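Local coordinates for DNA-3-methyladenine glycosidase II, putative (Deinococcus radiodurans, PDB 2YG9), which is a mostly helical protein that belongs to the helix-hairpin-helix superfamily of base excision DNA repair proteins, at residues A[120-125]-A[149-154]. Residues are numbered along the deposited sequence; the frame is centred on the assembly and turned at random.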
loop_
_atom_site.group_PDB
_atom_site.type_symbol
_atom_site.label_atom_id
_atom_site.label_comp_id
_atom_site.label_asym_id
_atom_site.label_seq_id
_atom_site.Cartn_x
_atom_site.Cartn_y
_atom_site.Cartn_z
ATOM N N GLN A 120 -0.993 11.659 14.808
ATOM C CA GLN A 120 -0.129 12.598 15.486
ATOM C C GLN A 120 1.335 12.291 15.305
ATOM O O GLN A 120 2.153 13.190 15.140
ATOM C CB GLN A 120 -0.476 12.706 16.950
ATOM C CG GLN A 120 -1.896 13.299 17.147
ATOM C CD GLN A 120 -2.346 13.275 18.574
ATOM O OE1 GLN A 120 -1.985 12.376 19.341
ATOM N NE2 GLN A 120 -3.066 14.325 18.973
ATOM N N ALA A 121 1.661 10.997 15.348
ATOM C CA ALA A 121 3.033 10.551 15.257
ATOM C C ALA A 121 3.600 10.860 13.884
ATOM O O ALA A 121 4.753 11.315 13.768
ATOM C CB ALA A 121 3.125 9.064 15.594
ATOM N N ALA A 122 2.797 10.610 12.852
ATOM C CA ALA A 122 3.178 10.865 11.433
ATOM C C ALA A 122 3.340 12.362 11.182
ATOM O O ALA A 122 4.309 12.771 10.542
ATOM C CB ALA A 122 2.133 10.267 10.479
ATOM N N ALA A 123 2.413 13.191 11.692
ATOM C CA ALA A 123 2.565 14.664 11.545
ATOM C C ALA A 123 3.872 15.140 12.216
ATOM O O ALA A 123 4.588 15.934 11.662
ATOM C CB ALA A 123 1.360 15.414 12.112
ATOM N N ALA A 124 4.151 14.637 13.416
ATOM C CA ALA A 124 5.319 15.007 14.210
ATOM C C ALA A 124 6.575 14.594 13.509
ATOM O O ALA A 124 7.528 15.344 13.479
ATOM C CB ALA A 124 5.238 14.376 15.646
ATOM N N ALA A 125 6.539 13.455 12.832
ATOM C CA ALA A 125 7.696 12.943 12.110
ATOM C C ALA A 125 7.994 13.814 10.879
ATOM O O ALA A 125 9.160 14.046 10.541
ATOM C CB ALA A 125 7.472 11.448 11.745
ATOM N N VAL A 149 7.630 2.104 9.727
ATOM C CA VAL A 149 7.515 1.100 10.792
ATOM C C VAL A 149 7.760 1.661 12.191
ATOM O O VAL A 149 7.143 1.203 13.137
ATOM C CB VAL A 149 8.450 -0.144 10.520
ATOM C CG1 VAL A 149 8.675 -1.021 11.793
ATOM C CG2 VAL A 149 7.822 -0.974 9.392
ATOM N N GLN A 150 8.626 2.655 12.307
ATOM C CA GLN A 150 8.918 3.258 13.634
ATOM C C GLN A 150 7.745 4.018 14.211
ATOM O O GLN A 150 7.722 4.300 15.405
ATOM C CB GLN A 150 10.142 4.181 13.587
ATOM C CG GLN A 150 11.414 3.419 13.539
ATOM C CD GLN A 150 11.536 2.339 14.640
ATOM O OE1 GLN A 150 11.595 2.667 15.848
ATOM N NE2 GLN A 150 11.544 1.046 14.222
ATOM N N LEU A 151 6.756 4.335 13.386
ATOM C CA LEU A 151 5.574 5.043 13.870
ATOM C C LEU A 151 4.652 4.041 14.547
ATOM O O LEU A 151 4.511 2.902 14.045
ATOM C CB LEU A 151 4.841 5.750 12.721
ATOM C CG LEU A 151 5.669 6.811 11.972
ATOM C CD1 LEU A 151 4.915 7.287 10.713
ATOM C CD2 LEU A 151 6.019 7.957 12.911
ATOM N N PRO A 152 4.006 4.446 15.666
ATOM C CA PRO A 152 3.098 3.526 16.359
ATOM C C PRO A 152 1.899 3.217 15.462
ATOM O O PRO A 152 1.399 4.126 14.806
ATOM C CB PRO A 152 2.638 4.321 17.572
ATOM C CG PRO A 152 2.813 5.769 17.187
ATOM C CD PRO A 152 4.029 5.781 16.295
ATOM N N GLY A 153 1.476 1.958 15.407
ATOM C CA GLY A 153 0.303 1.559 14.602
ATOM C C GLY A 153 0.603 1.261 13.142
ATOM O O GLY A 153 -0.284 0.812 12.395
ATOM N N ILE A 154 1.829 1.528 12.708
ATOM C CA ILE A 154 2.198 1.284 11.327
ATOM C C ILE A 154 3.276 0.212 11.374
ATOM O O ILE A 154 4.345 0.458 11.922
ATOM C CB ILE A 154 2.708 2.564 10.614
ATOM C CG1 ILE A 154 1.562 3.618 10.539
ATOM C CG2 ILE A 154 3.306 2.183 9.240
ATOM C CD1 ILE A 154 1.879 4.909 9.815
#
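Leu151 and Pro152 belong to the hairpin of the helix-hairpin-helix motif, the Leu-Pro-Gly-Ile turn joining helices 141-149 and 156-166, and they pack against Ala121, Ala122 and Ala125 of helix 113-127. The case illustrates how small residues let a helix receive a loop at close range: the CA atoms of Ala121 and Leu151 stand 6.2 Å apart. Leu151 spreads its two methyls over neighbouring parts of the helix surface. Leu151 CD1 lies 4.0 Å from Ala122 CA, near that residue's methyl as well. Leu151 CD2 sits 4.0 Å from Ala125 CB. It also comes within 3.7 Å of Ala121 O, an oxygen already engaged within the helix by Ala125 N. With Leu151 CG anti to its own carbonyl carbon (chi1 -60°), the fork of the side chain faces the surface formed by Ala121, Ala122 and Ala125. Pro152 presents CD and CG to the methyl of Ala121, with Pro152 CD 3.5 Å from Ala121 CB, tighter than usual van der Waals contact. A type II turn, closed by the hydrogen bond from Ile154 N to Leu151 O (3.3 Å), shapes the loop, and Gly153 takes its positive phi of 85°. Beyond the two segments, Thr118 OG1 hydrogen-bonds to Pro152 O, and Ile131 touches both Leu151 and Ala125. Across the segments themselves the contact is apolar, so its fit depends on shape: a branched leucine and a proline ring fitted to a helix face of alanine methyls and nearby backbone.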